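Local coordinates for protein putative cytochrome P450 154A1 (Streptomyces coelicolor, PDB 1ODO) that is a putative cytochrome P450 of undefined role that binds a heme, with 4-phenyl-1H-imidazole also held in a pocket of the model, at residues Q253-L258 with Q399-L404; L48-L53 with V341-A346. One frame throughout, in Å; residues are numbered along the deposited sequence.

Interaction 1. Residues Q253-L258 with Q399-L404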
ATOM      1  N   GLN A 253       5.216  -4.584   9.942  1.00 13.64           N
ATOM      2  CA  GLN A 253       6.475  -5.207   9.556  1.00 12.89           C
ATOM      3  C   GLN A 253       7.713  -4.597  10.209  1.00 13.34           C
ATOM      4  O   GLN A 253       8.607  -5.328  10.634  1.00 13.99           O
ATOM      5  CB  GLN A 253       6.622  -5.177   8.035  1.00 14.51           C
ATOM      6  CG  GLN A 253       5.552  -5.966   7.286  1.00 14.42           C
ATOM      7  CD  GLN A 253       5.669  -7.475   7.476  1.00 16.50           C
ATOM      8  OE1 GLN A 253       6.567  -7.963   8.161  1.00 14.99           O
ATOM      9  NE2 GLN A 253       4.753  -8.217   6.866  1.00 17.48           N
ATOM     10  N   ALA A 254       7.772  -3.270  10.296  1.00 12.47           N
ATOM     11  CA  ALA A 254       8.928  -2.618  10.907  1.00 13.51           C
ATOM     12  C   ALA A 254       9.053  -3.026  12.370  1.00 13.88           C
ATOM     13  O   ALA A 254      10.126  -3.406  12.829  1.00 14.93           O
ATOM     14  CB  ALA A 254       8.806  -1.096  10.790  1.00 10.83           C
ATOM     15  N   VAL A 255       7.949  -2.948  13.106  1.00 13.28           N
ATOM     16  CA  VAL A 255       7.974  -3.319  14.514  1.00 14.35           C
ATOM     17  C   VAL A 255       8.313  -4.793  14.685  1.00 13.46           C
ATOM     18  O   VAL A 255       9.180  -5.147  15.480  1.00 13.73           O
ATOM     19  CB  VAL A 255       6.617  -3.035  15.198  1.00 13.93           C
ATOM     20  CG1 VAL A 255       6.645  -3.535  16.638  1.00 16.80           C
ATOM     21  CG2 VAL A 255       6.331  -1.548  15.171  1.00 13.54           C
ATOM     22  N   HIS A 256       7.637  -5.651  13.929  1.00 14.75           N
ATOM     23  CA  HIS A 256       7.883  -7.086  14.020  1.00 15.61           C
ATOM     24  C   HIS A 256       9.343  -7.439  13.753  1.00 15.66           C
ATOM     25  O   HIS A 256       9.908  -8.314  14.411  1.00 15.46           O
ATOM     26  CB  HIS A 256       6.973  -7.849  13.054  1.00 14.35           C
ATOM     27  CG  HIS A 256       7.045  -9.336  13.211  1.00 17.81           C
ATOM     28  ND1 HIS A 256       7.938 -10.118  12.511  1.00 17.38           N
ATOM     29  CD2 HIS A 256       6.365 -10.178  14.024  1.00 17.51           C
ATOM     30  CE1 HIS A 256       7.806 -11.378  12.887  1.00 18.39           C
ATOM     31  NE2 HIS A 256       6.857 -11.441  13.805  1.00 17.93           N
ATOM     32  N   THR A 257       9.957  -6.762  12.789  1.00 15.02           N
ATOM     33  CA  THR A 257      11.349  -7.032  12.470  1.00 15.66           C
ATOM     34  C   THR A 257      12.244  -6.636  13.644  1.00 16.67           C
ATOM     35  O   THR A 257      13.140  -7.386  14.033  1.00 16.89           O
ATOM     36  CB  THR A 257      11.790  -6.267  11.209  1.00 17.25           C
ATOM     37  OG1 THR A 257      11.104  -6.797  10.070  1.00 19.22           O
ATOM     38  CG2 THR A 257      13.286  -6.404  10.987  1.00 16.34           C
ATOM     39  N   LEU A 258      11.990  -5.465  14.217  1.00 16.18           N
ATOM     40  CA  LEU A 258      12.789  -4.992  15.342  1.00 17.30           C
ATOM     41  C   LEU A 258      12.625  -5.868  16.577  1.00 17.68           C
ATOM     42  O   LEU A 258      13.519  -5.917  17.423  1.00 19.56           O
ATOM     43  CB  LEU A 258      12.424  -3.543  15.687  1.00 16.98           C
ATOM     44  CG  LEU A 258      12.731  -2.479  14.630  1.00 17.48           C
ATOM     45  CD1 LEU A 258      12.014  -1.185  14.979  1.00 16.93           C
ATOM     46  CD2 LEU A 258      14.235  -2.253  14.538  1.00 18.86           C
ATOM     47  N   GLN A 399      -1.838 -10.877  10.820  1.00 14.61           N
ATOM     48  CA  GLN A 399      -3.224 -10.711  11.243  1.00 17.12           C
ATOM     49  C   GLN A 399      -3.280 -10.031  12.606  1.00 17.28           C
ATOM     50  O   GLN A 399      -4.229  -9.311  12.919  1.00 18.52           O
ATOM     51  CB  GLN A 399      -3.917 -12.073  11.305  1.00 17.24           C
ATOM     52  CG  GLN A 399      -4.212 -12.662   9.933  1.00 20.79           C
ATOM     53  CD  GLN A 399      -4.911 -14.007  10.012  1.00 23.98           C
ATOM     54  OE1 GLN A 399      -5.781 -14.216  10.857  1.00 24.43           O
ATOM     55  NE2 GLN A 399      -4.544 -14.918   9.122  1.00 24.97           N
ATOM     56  N   ARG A 400      -2.248 -10.261  13.407  1.00 17.86           N
ATOM     57  CA  ARG A 400      -2.156  -9.680  14.739  1.00 19.67           C
ATOM     58  C   ARG A 400      -0.688  -9.510  15.120  1.00 18.28           C
ATOM     59  O   ARG A 400       0.181 -10.191  14.576  1.00 17.71           O
ATOM     60  CB  ARG A 400      -2.869 -10.588  15.743  1.00 23.19           C
ATOM     61  CG  ARG A 400      -2.429 -12.041  15.668  1.00 29.43           C
ATOM     62  CD  ARG A 400      -3.474 -13.000  16.246  1.00 36.21           C
ATOM     63  NE  ARG A 400      -3.800 -12.703  17.638  1.00 40.27           N
ATOM     64  CZ  ARG A 400      -4.675 -11.779  18.021  1.00 42.64           C
ATOM     65  NH1 ARG A 400      -5.323 -11.061  17.113  1.00 44.84           N
ATOM     66  NH2 ARG A 400      -4.899 -11.568  19.312  1.00 44.71           N
ATOM     67  N   LEU A 401      -0.415  -8.591  16.041  1.00 17.35           N
ATOM     68  CA  LEU A 401       0.950  -8.338  16.490  1.00 17.16           C
ATOM     69  C   LEU A 401       0.924  -8.190  18.008  1.00 18.22           C
ATOM     70  O   LEU A 401       1.030  -7.082  18.541  1.00 16.85           O
ATOM     71  CB  LEU A 401       1.500  -7.065  15.836  1.00 17.28           C
ATOM     72  CG  LEU A 401       2.989  -6.770  16.054  1.00 18.95           C
ATOM     73  CD1 LEU A 401       3.833  -7.950  15.581  1.00 19.00           C
ATOM     74  CD2 LEU A 401       3.377  -5.514  15.299  1.00 19.56           C
ATOM     75  N   PRO A 402       0.764  -9.320  18.721  1.00 18.25           N
ATOM     76  CA  PRO A 402       0.707  -9.400  20.185  1.00 18.76           C
ATOM     77  C   PRO A 402       2.038  -9.063  20.844  1.00 18.26           C
ATOM     78  O   PRO A 402       3.039  -9.743  20.614  1.00 18.61           O
ATOM     79  CB  PRO A 402       0.301 -10.858  20.444  1.00 19.18           C
ATOM     80  CG  PRO A 402      -0.398 -11.266  19.169  1.00 19.50           C
ATOM     81  CD  PRO A 402       0.497 -10.640  18.128  1.00 18.90           C
ATOM     82  N   VAL A 403       2.041  -8.020  21.665  1.00 17.50           N
ATOM     83  CA  VAL A 403       3.252  -7.599  22.355  1.00 18.28           C
ATOM     84  C   VAL A 403       3.002  -7.318  23.834  1.00 19.91           C
ATOM     85  O   VAL A 403       1.858  -7.239  24.286  1.00 18.89           O
ATOM     86  CB  VAL A 403       3.829  -6.292  21.759  1.00 18.51           C
ATOM     87  CG1 VAL A 403       4.180  -6.479  20.288  1.00 17.93           C
ATOM     88  CG2 VAL A 403       2.820  -5.164  21.937  1.00 18.35           C
ATOM     89  N   LEU A 404       4.101  -7.172  24.568  1.00 19.99           N
ATOM     90  CA  LEU A 404       4.089  -6.880  25.997  1.00 21.33           C
ATOM     91  C   LEU A 404       4.911  -5.598  26.060  1.00 21.32           C
ATOM     92  O   LEU A 404       6.079  -5.579  25.676  1.00 21.76           O
ATOM     93  CB  LEU A 404       4.756  -8.003  26.794  1.00 21.07           C
ATOM     94  CG  LEU A 404       3.915  -9.278  26.908  1.00 22.66           C
ATOM     95  CD1 LEU A 404       4.731 -10.397  27.541  1.00 23.76           C
ATOM     96  CD2 LEU A 404       2.668  -8.983  27.735  1.00 24.21           C
TER

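Interaction 2. Residues L48-L53 with V341-A346. With HEM (protoporphyrin IX containing Fe), chain B.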
ATOM      1  N   LEU A  48      13.945  -4.491 -15.633  1.00 12.67           N
ATOM      2  CA  LEU A  48      12.869  -4.574 -16.611  1.00 12.20           C
ATOM      3  C   LEU A  48      11.633  -3.841 -16.096  1.00 12.12           C
ATOM      4  O   LEU A  48      10.976  -3.102 -16.832  1.00 11.88           O
ATOM      5  CB  LEU A  48      12.526  -6.044 -16.887  1.00 13.51           C
ATOM      6  CG  LEU A  48      11.330  -6.315 -17.804  1.00 13.54           C
ATOM      7  CD1 LEU A  48      11.558  -5.656 -19.163  1.00 15.31           C
ATOM      8  CD2 LEU A  48      11.144  -7.826 -17.967  1.00 14.06           C
ATOM      9  N   LEU A  49      11.318  -4.033 -14.823  1.00 11.71           N
ATOM     10  CA  LEU A  49      10.151  -3.376 -14.252  1.00 12.76           C
ATOM     11  C   LEU A  49      10.264  -1.849 -14.375  1.00 13.41           C
ATOM     12  O   LEU A  49       9.318  -1.188 -14.798  1.00 14.14           O
ATOM     13  CB  LEU A  49       9.975  -3.809 -12.792  1.00 14.40           C
ATOM     14  CG  LEU A  49       8.615  -3.596 -12.120  1.00 15.39           C
ATOM     15  CD1 LEU A  49       7.471  -3.994 -13.054  1.00 12.62           C
ATOM     16  CD2 LEU A  49       8.573  -4.430 -10.837  1.00 15.54           C
ATOM     17  N   LYS A  50      11.417  -1.287 -14.027  1.00 12.30           N
ATOM     18  CA  LYS A  50      11.598   0.162 -14.122  1.00 13.36           C
ATOM     19  C   LYS A  50      11.446   0.656 -15.557  1.00 12.77           C
ATOM     20  O   LYS A  50      10.960   1.767 -15.791  1.00 12.82           O
ATOM     21  CB  LYS A  50      12.962   0.575 -13.572  1.00 12.58           C
ATOM     22  CG  LYS A  50      13.050   0.529 -12.053  1.00 16.89           C
ATOM     23  CD  LYS A  50      14.442   0.921 -11.596  1.00 20.90           C
ATOM     24  CE  LYS A  50      14.538   1.025 -10.092  1.00 25.01           C
ATOM     25  NZ  LYS A  50      15.932   1.388  -9.700  1.00 28.68           N
ATOM     26  N   GLN A  51      11.869  -0.157 -16.521  1.00 11.30           N
ATOM     27  CA  GLN A  51      11.752   0.236 -17.921  1.00 12.80           C
ATOM     28  C   GLN A  51      10.274   0.237 -18.307  1.00 12.79           C
ATOM     29  O   GLN A  51       9.794   1.165 -18.958  1.00 11.97           O
ATOM     30  CB  GLN A  51      12.529  -0.732 -18.817  1.00 14.30           C
ATOM     31  CG  GLN A  51      14.011  -0.758 -18.503  1.00 17.20           C
ATOM     32  CD  GLN A  51      14.772  -1.784 -19.311  1.00 20.53           C
ATOM     33  OE1 GLN A  51      14.258  -2.866 -19.602  1.00 18.51           O
ATOM     34  NE2 GLN A  51      16.013  -1.459 -19.661  1.00 21.78           N
ATOM     35  N   LEU A  52       9.548  -0.799 -17.899  1.00 10.36           N
ATOM     36  CA  LEU A  52       8.127  -0.883 -18.219  1.00  9.98           C
ATOM     37  C   LEU A  52       7.345   0.246 -17.550  1.00 11.46           C
ATOM     38  O   LEU A  52       6.433   0.818 -18.149  1.00 10.87           O
ATOM     39  CB  LEU A  52       7.556  -2.233 -17.775  1.00  9.87           C
ATOM     40  CG  LEU A  52       8.100  -3.450 -18.534  1.00  8.95           C
ATOM     41  CD1 LEU A  52       7.603  -4.724 -17.867  1.00 10.29           C
ATOM     42  CD2 LEU A  52       7.652  -3.394 -19.997  1.00  9.34           C
ATOM     43  N   LEU A  53       7.717   0.566 -16.313  1.00 10.42           N
ATOM     44  CA  LEU A  53       7.058   1.625 -15.548  1.00 11.27           C
ATOM     45  C   LEU A  53       7.343   3.056 -16.023  1.00 11.41           C
ATOM     46  O   LEU A  53       6.774   4.012 -15.493  1.00 11.61           O
ATOM     47  CB  LEU A  53       7.432   1.496 -14.068  1.00 11.85           C
ATOM     48  CG  LEU A  53       6.955   0.222 -13.358  1.00 15.49           C
ATOM     49  CD1 LEU A  53       7.515   0.155 -11.935  1.00 12.67           C
ATOM     50  CD2 LEU A  53       5.438   0.214 -13.327  1.00 16.04           C
ATOM     51  N   VAL A 341      23.150   0.574  -0.310  1.00 20.65           N
ATOM     52  CA  VAL A 341      22.187   0.713  -1.401  1.00 19.58           C
ATOM     53  C   VAL A 341      20.833   0.349  -0.795  1.00 17.17           C
ATOM     54  O   VAL A 341      20.572  -0.817  -0.493  1.00 17.50           O
ATOM     55  CB  VAL A 341      22.501  -0.244  -2.566  1.00 19.65           C
ATOM     56  CG1 VAL A 341      21.469  -0.069  -3.676  1.00 20.41           C
ATOM     57  CG2 VAL A 341      23.900   0.029  -3.099  1.00 21.81           C
ATOM     58  N   LYS A 342      19.975   1.349  -0.630  1.00 16.59           N
ATOM     59  CA  LYS A 342      18.652   1.140  -0.046  1.00 17.88           C
ATOM     60  C   LYS A 342      17.458   1.227  -0.998  1.00 18.47           C
ATOM     61  O   LYS A 342      16.313   1.143  -0.554  1.00 19.74           O
ATOM     62  CB  LYS A 342      18.444   2.155   1.084  1.00 18.67           C
ATOM     63  CG  LYS A 342      19.582   2.217   2.107  1.00 19.17           C
ATOM     64  CD  LYS A 342      19.372   3.374   3.088  1.00 21.22           C
ATOM     65  CE  LYS A 342      20.492   3.459   4.122  1.00 19.43           C
ATOM     66  NZ  LYS A 342      20.620   2.189   4.896  1.00 18.51           N
ATOM     67  N   GLU A 343      17.707   1.393  -2.292  1.00 17.31           N
ATOM     68  CA  GLU A 343      16.606   1.491  -3.249  1.00 18.21           C
ATOM     69  C   GLU A 343      15.686   0.284  -3.288  1.00 15.43           C
ATOM     70  O   GLU A 343      16.124  -0.861  -3.168  1.00 16.12           O
ATOM     71  CB  GLU A 343      17.138   1.788  -4.655  1.00 21.84           C
ATOM     72  CG  GLU A 343      18.446   1.110  -4.988  1.00 27.08           C
ATOM     73  CD  GLU A 343      18.972   1.519  -6.350  1.00 30.60           C
ATOM     74  OE1 GLU A 343      18.974   2.734  -6.649  1.00 35.50           O
ATOM     75  OE2 GLU A 343      19.394   0.630  -7.117  1.00 29.17           O
ATOM     76  N   HIS A 344      14.396   0.560  -3.455  1.00 12.67           N
ATOM     77  CA  HIS A 344      13.382  -0.480  -3.514  1.00 10.39           C
ATOM     78  C   HIS A 344      12.217   0.010  -4.370  1.00  9.08           C
ATOM     79  O   HIS A 344      12.170   1.180  -4.763  1.00  9.03           O
ATOM     80  CB  HIS A 344      12.870  -0.798  -2.111  1.00  9.32           C
ATOM     81  CG  HIS A 344      12.168   0.352  -1.464  1.00 10.71           C
ATOM     82  ND1 HIS A 344      12.757   1.138  -0.497  1.00 14.40           N
ATOM     83  CD2 HIS A 344      10.948   0.892  -1.697  1.00  8.43           C
ATOM     84  CE1 HIS A 344      11.931   2.116  -0.165  1.00  8.23           C
ATOM     85  NE2 HIS A 344      10.827   1.990  -0.880  1.00 12.81           N
ATOM     86  N   LEU A 345      11.271  -0.885  -4.627  1.00  7.55           N
ATOM     87  CA  LEU A 345      10.093  -0.575  -5.433  1.00  8.96           C
ATOM     88  C   LEU A 345       8.785  -0.656  -4.643  1.00 10.78           C
ATOM     89  O   LEU A 345       7.717  -0.861  -5.221  1.00 10.88           O
ATOM     90  CB  LEU A 345      10.024  -1.533  -6.626  1.00  8.89           C
ATOM     91  CG  LEU A 345      11.053  -1.270  -7.731  1.00 10.34           C
ATOM     92  CD1 LEU A 345      11.105  -2.444  -8.698  1.00  9.11           C
ATOM     93  CD2 LEU A 345      10.672   0.008  -8.466  1.00 11.79           C
ATOM     94  N   ALA A 346       8.861  -0.494  -3.326  1.00  9.86           N
ATOM     95  CA  ALA A 346       7.654  -0.558  -2.502  1.00  9.34           C
ATOM     96  C   ALA A 346       6.624   0.499  -2.915  1.00  9.15           C
ATOM     97  O   ALA A 346       5.417   0.276  -2.798  1.00  9.12           O
ATOM     98  CB  ALA A 346       8.017  -0.389  -1.027  1.00 10.49           C
TER
HETATM   99  CHA HEM B1407       0.033   4.461  -5.560  1.00 13.23           C
HETATM  100  CHB HEM B1407      -1.590   7.369  -2.082  1.00 10.62           C
HETATM  101  CHC HEM B1407       0.757   4.742   1.220  1.00 11.97           C
HETATM  102  CHD HEM B1407       2.349   1.838  -2.260  1.00 10.84           C
HETATM  103  C1A HEM B1407      -0.608   5.498  -4.927  1.00 11.83           C
HETATM  104  C2A HEM B1407      -1.425   6.525  -5.566  1.00 12.21           C
HETATM  105  C3A HEM B1407      -1.882   7.331  -4.598  1.00 12.56           C
HETATM  106  C4A HEM B1407      -1.363   6.844  -3.328  1.00 11.45           C
HETATM  107  CMA HEM B1407      -2.796   8.561  -4.749  1.00 12.77           C
HETATM  108  CAA HEM B1407      -1.683   6.611  -7.086  1.00 11.43           C
HETATM  109  CBA HEM B1407      -0.530   7.344  -7.795  1.00 13.19           C
HETATM  110  CGA HEM B1407      -0.669   7.479  -9.311  1.00 12.61           C
HETATM  111  O1A HEM B1407      -1.218   6.489  -9.911  1.00 11.97           O
HETATM  112  O2A HEM B1407      -0.246   8.501  -9.848  1.00 13.65           O
HETATM  113  C1B HEM B1407      -1.107   6.912  -0.884  1.00 10.88           C
HETATM  114  C2B HEM B1407      -1.400   7.519   0.402  1.00 12.30           C
HETATM  115  C3B HEM B1407      -0.739   6.782   1.341  1.00 12.00           C
HETATM  116  C4B HEM B1407      -0.040   5.724   0.648  1.00 10.76           C
HETATM  117  CMB HEM B1407      -2.297   8.758   0.606  1.00 12.41           C
HETATM  118  CAB HEM B1407      -0.698   6.973   2.869  1.00 11.92           C
HETATM  119  CBB HEM B1407      -0.018   8.273   3.329  1.00 17.57           C
HETATM  120  C1C HEM B1407       1.408   3.718   0.547  1.00 10.22           C
HETATM  121  C2C HEM B1407       2.233   2.693   1.205  1.00 10.85           C
HETATM  122  C3C HEM B1407       2.678   1.871   0.228  1.00  9.99           C
HETATM  123  C4C HEM B1407       2.145   2.379  -1.020  1.00 10.72           C
HETATM  124  CMC HEM B1407       2.477   2.644   2.746  1.00  8.45           C
HETATM  125  CAC HEM B1407       3.572   0.604   0.292  1.00 10.21           C
HETATM  126  CBC HEM B1407       4.848   0.696   1.137  1.00  9.07           C
HETATM  127  C1D HEM B1407       1.865   2.279  -3.460  1.00 12.34           C
HETATM  128  C2D HEM B1407       2.098   1.656  -4.743  1.00 12.80           C
HETATM  129  C3D HEM B1407       1.440   2.386  -5.674  1.00 12.54           C
HETATM  130  C4D HEM B1407       0.805   3.479  -4.972  1.00 13.26           C
HETATM  131  CMD HEM B1407       2.937   0.381  -4.956  1.00 12.79           C
HETATM  132  CAD HEM B1407       1.366   2.080  -7.178  1.00 16.04           C
HETATM  133  CBD HEM B1407       2.636   2.274  -8.014  1.00 17.12           C
HETATM  134  CGD HEM B1407       2.300   1.841  -9.426  1.00 16.08           C
HETATM  135  O1D HEM B1407       2.795   0.794  -9.860  1.00 14.98           O
HETATM  136  O2D HEM B1407       1.491   2.563 -10.052  1.00 17.29           O
HETATM  137  NA  HEM B1407      -0.584   5.724  -3.572  1.00 11.11           N
HETATM  138  NB  HEM B1407      -0.278   5.809  -0.708  1.00 10.62           N
HETATM  139  NC  HEM B1407       1.377   3.506  -0.809  1.00 10.01           N
HETATM  140  ND  HEM B1407       1.058   3.403  -3.609  1.00 11.20           N
HETATM  141 FE   HEM B1407       0.410   4.608  -2.187  1.00 11.03          FE
HETATM  142  O   HOH W   1      15.879   2.555  -7.553  1.00 40.61           O

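Interaction 1. Residues Q253-L258 with Q399-L404
L401 reaches from the C-terminal loop against V255 and H256, neighbours on helix 247-260, and it carries the contact almost alone. Its CB sets out toward the helix, and CG, anti to the backbone N (chi1 -172°), carries the fork out so that CD1 and CD2 reach H256 and V255. Neither CB nor CG itself comes within contact distance of 253-258. CD1 lies at the edge of the H256 imidazole, in the ring plane, 3.7 Å from H256 CD2. The same methyl also rests on the aliphatic root of that histidine, with L401 CD1 4.0 Å from H256 CB. The other methyl turns to the valine, L401 CD2 lying 4.0 Å from V255 CG1 and 4.1 Å from V255 CB.

Leucine suits this place because its two methyls can meet two successive helix residues at once. A beta-branched valine answers it with a compact apolar surface held close to the helix backbone. The histidine offers a ring C-H edge here rather than a nitrogen, so the meeting is one of van der Waals packing, and the burial is modest at 140 Å². The ring itself also meets the ring of H398.

L401 comes just before strand 402-404, the middle strand of a small antiparallel sheet flanked by strands 138-139 and 379-380. The L401 backbone N is hydrogen-bonded to D139 OD1, while L140 of helix 140-145 touches both L401 and V255. V255 also packs on L368 and L371, so the contact closes a buried junction between helix 247-260, helix 357-374 and this three-stranded sheet.

Interaction 2. Residues L48-L53 with V341-A346
E343 and K50 face each other at the outer end of this contact, where the loop 341-346 passes helix 46-52. The lysine is extended from CB outward (chi2 179°, chi4 179°), bringing its ammonium group near the carboxylate. K50 NZ stays 4.4 Å from E343 OE2, too far for a salt bridge. A water lies between NZ and E343 OE1, but its improbably short link to the lysine and weak one to the glutamate make the bridge doubtful. E343 OE2 is hydrogen-bonded to W328 NE1.

H344 starts out away from 48-53, and its side chain packs on E280, L283 and R284 of helix 275-285, whereas L345 points back at helix 46-52. L345 CD1 meets L49 CD2 at 3.9 Å, the side chains running past each other in opposite directions. Its second methyl makes a loose contact with the last carbon of the lysine chain, L345 CD2 lying 4.3 Å from K50 CE. Leucines suit this buried level, and the lysine combines an apolar stem with a charge at the rim. Y319 packs on both L49 and L345, and its hydroxyl is hydrogen-bonded to the heme. The backbone N of L345 is hydrogen-bonded to N323 OD1.

A346 ends the segment at the heme, its O 3.3 Å from the heme methyl CMD and its CB 4.0 Å from the vinyl carbon CBC. A small residue fits where the chain runs this close to the cofactor.

The chemistry is thus graded from opposite charges at the surface to leucine packing inside, and attraction between K50 and E343 probably adds only modestly to the apolar contact.

How the interactions relate
The two contacts lie 27 Å apart between centres, about 10 Å between nearest atoms, and do not touch. Along the chain their segments alternate (48-53, 253-258, 341-346, 399-404), so the two connections cross: interaction 2 starts before interaction 1 and ends inside its span. Interaction 1 has a strand in the three-stranded antiparallel sheet; interaction 2 only borders the mixed sheet, L48 and L49 packing on V43 of strand 38-43. Helix 275-285 relates them, since residues of both 253-258 and 341-346 pack on it. Interaction 2 belongs to the surroundings of the heme through A346, whereas interaction 1, with the V255 side chain about 14 Å from the cofactor, is structural packing that joins helix 247-260 to the three-stranded sheet.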